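Local coordinates for protein Pro-metalloprotease PrtV (Vibrio cholerae, PDB 4L9D) that is a secreted metalloprotease that probably attacks host extracellular-matrix proteins, represented by its first PKD domain, whose calcium binding regulates interdomain flexibility, at residues A[11-25]-A[52-66]. Numbering follows the deposited sequence. Where two conformers were deposited one is given.
Sequences RFELKVEGLSVMSQN and PTWSYTKAGSYSVTL
Val21 lies over one face of the Trp54 indole, its CB 3.9 Å from the centroid of the five-membered ring in a CH-pi contact and its CG1 over the CZ2 rim of the six-membered ring. The pair belongs to the PKD domain, an Ig-like beta sandwich of the E-set clan, and the wider contact illustrates how the two sheets pack: 11-25 forms a hairpin, 53-55 adds a third strand to its sheet, and strand 60-66 belongs to the opposing sheet. The Leu14 side chain crosses the indole at about a right angle, with CD2 against CH2, Ser23 CB approaches CZ3, and Phe41 stacks on the ring. At the edge, NE1 donates in the ring plane to Tyr56 OH (3.0 Å), a hydroxyl also bonded to the carbonyl of Phe41. The Tyr56 ring receives Val21 CG2 at its edge; Tyr62 CD2 lies over the rim of one face, while Tyr56 CD1 sits over the centre of the Tyr62 ring. The Phe12 ring has the carbonyl oxygen of Val64 at its edge, while Leu66 CB approaches CD2 at 3.6 Å; His78 meets the ring edge-to-face and Trp39 with the planes at about 45°. A chi1 of 59° directs Phe12 toward strand 60-66. Nearby, Leu14 CD1 meets Val64 CG2 tip to tip.

Backbone pairing sets Val21 and Trp54 opposite each other on the same face, and chi1 of 65° turns the indole across Val21. The antiparallel hydrogen-bonded pair joins N of Val21 to O of Trp54 at 2.9 Å and N of Trp54 to O of Val21 at 3.0 Å, and Tyr56 N continues the ladder to Leu19 O. Beyond its other end, Ser23 OG donates to a lone pair of Pro52 O at 2.8 Å, in the carbonyl plane.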
# COMPACT_ATOMS: atom_id res chain seq x y z
N ARG A 11 -4.19 -1.55 -6.19
CA ARG A 11 -3.95 -2.97 -5.89
C ARG A 11 -2.49 -3.17 -5.61
O ARG A 11 -1.63 -2.48 -6.20
CB ARG A 11 -4.41 -3.83 -7.11
CG ARG A 11 -4.55 -5.30 -6.76
CD ARG A 11 -5.09 -6.12 -7.97
NE ARG A 11 -4.17 -6.00 -9.07
CZ ARG A 11 -4.25 -6.74 -10.19
NH1 ARG A 11 -5.14 -7.72 -10.30
NH2 ARG A 11 -3.41 -6.50 -11.16
N PHE A 12 -2.18 -4.11 -4.72
CA PHE A 12 -0.79 -4.40 -4.39
C PHE A 12 -0.72 -5.85 -3.84
O PHE A 12 -1.73 -6.42 -3.48
CB PHE A 12 -0.21 -3.41 -3.38
CG PHE A 12 -0.96 -3.35 -2.07
CD1 PHE A 12 -0.79 -4.30 -1.11
CD2 PHE A 12 -1.80 -2.29 -1.77
CE1 PHE A 12 -1.49 -4.22 0.08
CE2 PHE A 12 -2.50 -2.23 -0.59
CZ PHE A 12 -2.32 -3.19 0.38
N GLU A 13 0.51 -6.33 -3.77
CA GLU A 13 0.78 -7.58 -3.04
C GLU A 13 1.94 -7.33 -2.07
O GLU A 13 2.85 -6.52 -2.38
CB GLU A 13 1.12 -8.73 -3.99
CG GLU A 13 0.00 -8.99 -4.96
CD GLU A 13 0.13 -10.21 -5.85
OE1 GLU A 13 1.06 -11.02 -5.65
OE2 GLU A 13 -0.76 -10.39 -6.75
N LEU A 14 1.95 -7.99 -0.94
CA LEU A 14 2.95 -7.79 0.12
C LEU A 14 3.71 -9.08 0.39
O LEU A 14 3.15 -10.17 0.36
CB LEU A 14 2.28 -7.36 1.38
CG LEU A 14 1.44 -6.11 1.31
CD1 LEU A 14 0.82 -5.76 2.69
CD2 LEU A 14 2.20 -4.92 0.76
N LYS A 15 4.98 -8.90 0.74
CA LYS A 15 5.83 -9.97 1.21
C LYS A 15 6.31 -9.60 2.62
O LYS A 15 6.99 -8.59 2.79
CB LYS A 15 7.03 -10.23 0.34
CG LYS A 15 7.78 -11.48 0.82
CD LYS A 15 9.17 -11.58 0.20
CE LYS A 15 10.20 -10.63 0.83
NZ LYS A 15 10.63 -11.01 2.23
N VAL A 16 5.98 -10.38 3.63
CA VAL A 16 6.29 -10.12 5.02
C VAL A 16 7.38 -11.04 5.48
O VAL A 16 7.33 -12.24 5.24
CB VAL A 16 5.07 -10.35 5.91
CG1 VAL A 16 5.40 -10.20 7.37
CG2 VAL A 16 3.92 -9.46 5.47
N GLU A 17 8.43 -10.44 6.04
CA GLU A 17 9.57 -11.14 6.64
C GLU A 17 9.78 -10.66 8.07
O GLU A 17 10.40 -9.61 8.28
CB GLU A 17 10.82 -10.95 5.79
CG GLU A 17 10.73 -11.65 4.44
CD GLU A 17 12.04 -12.03 3.88
OE1 GLU A 17 13.07 -11.38 4.22
OE2 GLU A 17 12.01 -13.01 3.12
N GLY A 18 9.23 -11.37 9.09
CA GLY A 18 9.37 -10.87 10.43
C GLY A 18 8.50 -9.64 10.65
O GLY A 18 7.28 -9.68 10.39
N LEU A 19 9.12 -8.54 11.05
CA LEU A 19 8.47 -7.27 11.22
C LEU A 19 8.56 -6.36 9.98
O LEU A 19 8.05 -5.25 9.99
CB LEU A 19 9.04 -6.52 12.42
CG LEU A 19 8.75 -7.13 13.80
CD1 LEU A 19 9.57 -6.45 14.88
CD2 LEU A 19 7.28 -7.09 14.12
N SER A 20 9.29 -6.82 8.96
CA SER A 20 9.54 -6.03 7.77
C SER A 20 8.68 -6.48 6.54
O SER A 20 8.45 -7.67 6.32
CB SER A 20 11.01 -6.16 7.43
OG SER A 20 11.43 -5.31 6.45
N VAL A 21 8.26 -5.51 5.73
CA VAL A 21 7.35 -5.70 4.60
C VAL A 21 7.92 -5.06 3.36
O VAL A 21 8.42 -3.94 3.38
CB VAL A 21 5.98 -5.08 4.92
CG1 VAL A 21 4.96 -5.50 3.82
CG2 VAL A 21 5.43 -5.50 6.23
N MET A 22 7.85 -5.83 2.27
CA MET A 22 8.10 -5.35 0.95
C MET A 22 6.80 -5.32 0.13
O MET A 22 5.92 -6.18 0.39
CB MET A 22 9.13 -6.19 0.20
CG MET A 22 10.47 -6.26 0.89
SD MET A 22 11.76 -7.22 0.10
CE MET A 22 11.92 -6.27 -1.43
N SER A 23 6.70 -4.46 -0.86
CA SER A 23 5.49 -4.32 -1.66
C SER A 23 5.77 -4.47 -3.14
O SER A 23 6.85 -4.16 -3.66
CB SER A 23 4.79 -3.01 -1.37
OG SER A 23 5.59 -1.90 -1.76
N GLN A 24 4.73 -4.92 -3.83
CA GLN A 24 4.64 -4.86 -5.26
C GLN A 24 3.35 -4.13 -5.63
O GLN A 24 2.29 -4.49 -5.15
CB GLN A 24 4.66 -6.26 -5.89
CG GLN A 24 4.65 -6.19 -7.38
CD GLN A 24 4.36 -7.52 -8.09
OE1 GLN A 24 4.87 -7.73 -9.13
NE2 GLN A 24 3.45 -8.31 -7.58
N ASN A 25 3.48 -3.06 -6.40
CA ASN A 25 2.30 -2.27 -6.81
C ASN A 25 1.72 -2.84 -8.07
O ASN A 25 2.41 -2.88 -9.08
CB ASN A 25 2.72 -0.83 -6.98
CG ASN A 25 1.53 0.09 -6.96
OD1 ASN A 25 0.50 -0.21 -7.57
ND2 ASN A 25 1.68 1.21 -6.30
N PRO A 52 7.06 0.94 -1.61
CA PRO A 52 7.97 1.09 -0.48
C PRO A 52 8.25 -0.25 0.24
O PRO A 52 7.51 -1.24 0.10
CB PRO A 52 7.27 2.11 0.41
CG PRO A 52 5.80 1.85 0.14
CD PRO A 52 5.73 1.49 -1.31
N THR A 53 9.26 -0.18 1.09
CA THR A 53 9.57 -1.19 2.10
C THR A 53 9.44 -0.49 3.49
O THR A 53 9.79 0.68 3.61
CB THR A 53 10.99 -1.75 1.87
OG1 THR A 53 11.13 -2.22 0.54
CG2 THR A 53 11.24 -2.87 2.88
N TRP A 54 8.93 -1.20 4.47
CA TRP A 54 8.70 -0.60 5.77
C TRP A 54 8.78 -1.68 6.84
O TRP A 54 8.93 -2.86 6.54
CB TRP A 54 7.33 0.12 5.82
CG TRP A 54 6.15 -0.76 5.68
CD1 TRP A 54 5.33 -1.22 6.71
CD2 TRP A 54 5.50 -1.17 4.45
NE1 TRP A 54 4.27 -1.90 6.17
CE2 TRP A 54 4.32 -1.85 4.81
CE3 TRP A 54 5.79 -0.97 3.09
CZ2 TRP A 54 3.43 -2.32 3.85
CZ3 TRP A 54 4.90 -1.43 2.17
CH2 TRP A 54 3.73 -2.08 2.54
N SER A 55 8.67 -1.27 8.12
CA SER A 55 8.68 -2.23 9.21
C SER A 55 7.89 -1.69 10.38
O SER A 55 7.67 -0.49 10.57
CB SER A 55 10.10 -2.58 9.62
OG SER A 55 10.80 -1.37 10.07
N TYR A 56 7.54 -2.65 11.25
CA TYR A 56 6.85 -2.39 12.50
C TYR A 56 7.79 -2.67 13.70
O TYR A 56 8.92 -3.12 13.51
CB TYR A 56 5.59 -3.29 12.57
CG TYR A 56 4.65 -3.08 11.41
CD1 TYR A 56 3.71 -2.07 11.46
CD2 TYR A 56 4.70 -3.88 10.30
CE1 TYR A 56 2.88 -1.82 10.39
CE2 TYR A 56 3.87 -3.63 9.20
CZ TYR A 56 2.94 -2.64 9.27
OH TYR A 56 2.10 -2.43 8.19
N THR A 57 7.37 -2.30 14.88
CA THR A 57 8.09 -2.54 16.11
C THR A 57 7.44 -3.63 16.97
O THR A 57 8.08 -4.52 17.50
CB THR A 57 8.29 -1.20 16.85
OG1 THR A 57 9.13 -0.36 16.07
CG2 THR A 57 8.93 -1.38 18.20
N LYS A 58 6.12 -3.52 17.14
CA LYS A 58 5.35 -4.43 17.95
C LYS A 58 4.71 -5.51 17.08
O LYS A 58 4.08 -5.23 16.06
CB LYS A 58 4.30 -3.72 18.77
CG LYS A 58 3.70 -4.52 19.91
CD LYS A 58 2.69 -3.74 20.73
CE LYS A 58 2.35 -4.46 21.98
NZ LYS A 58 1.43 -3.79 22.91
N ALA A 59 4.78 -6.76 17.53
CA ALA A 59 3.98 -7.82 16.88
C ALA A 59 2.54 -7.48 16.92
O ALA A 59 2.02 -6.88 17.87
CB ALA A 59 4.25 -9.15 17.63
N GLY A 60 1.81 -7.87 15.86
CA GLY A 60 0.38 -7.63 15.79
C GLY A 60 -0.16 -7.65 14.42
O GLY A 60 0.51 -8.07 13.46
N SER A 61 -1.40 -7.19 14.31
CA SER A 61 -2.17 -7.10 13.09
C SER A 61 -2.21 -5.63 12.66
O SER A 61 -2.55 -4.77 13.49
CB SER A 61 -3.59 -7.58 13.33
OG SER A 61 -4.37 -7.64 12.19
N TYR A 62 -1.86 -5.37 11.39
CA TYR A 62 -1.87 -4.00 10.86
C TYR A 62 -2.56 -3.97 9.53
O TYR A 62 -2.35 -4.86 8.67
CB TYR A 62 -0.41 -3.48 10.70
CG TYR A 62 0.35 -3.42 12.00
CD1 TYR A 62 0.30 -2.28 12.79
CD2 TYR A 62 1.09 -4.49 12.43
CE1 TYR A 62 1.07 -2.20 13.95
CE2 TYR A 62 1.83 -4.42 13.61
CZ TYR A 62 1.81 -3.27 14.37
OH TYR A 62 2.56 -3.12 15.54
N SER A 63 -3.37 -2.95 9.29
CA SER A 63 -4.01 -2.73 8.03
C SER A 63 -3.15 -1.84 7.11
O SER A 63 -2.80 -0.74 7.49
CB SER A 63 -5.35 -2.09 8.24
OG SER A 63 -6.22 -2.93 8.96
N VAL A 64 -2.81 -2.38 5.96
CA VAL A 64 -2.05 -1.62 4.96
C VAL A 64 -3.01 -1.14 3.90
O VAL A 64 -3.74 -1.93 3.28
CB VAL A 64 -0.99 -2.51 4.32
CG1 VAL A 64 -0.24 -1.77 3.27
CG2 VAL A 64 -0.02 -3.00 5.37
N THR A 65 -3.04 0.17 3.68
CA THR A 65 -3.92 0.82 2.76
C THR A 65 -3.12 1.56 1.70
O THR A 65 -2.15 2.26 2.03
CB THR A 65 -4.84 1.80 3.58
OG1 THR A 65 -5.50 1.07 4.63
CG2 THR A 65 -5.85 2.43 2.70
N LEU A 66 -3.53 1.43 0.45
CA LEU A 66 -2.95 2.18 -0.67
C LEU A 66 -4.03 2.95 -1.37
O LEU A 66 -5.03 2.36 -1.80
CB LEU A 66 -2.29 1.24 -1.68
CG LEU A 66 -1.83 1.91 -2.99
CD1 LEU A 66 -0.74 2.97 -2.74
CD2 LEU A 66 -1.36 0.89 -3.98
O HOH W 1 9.10 -2.96 -1.98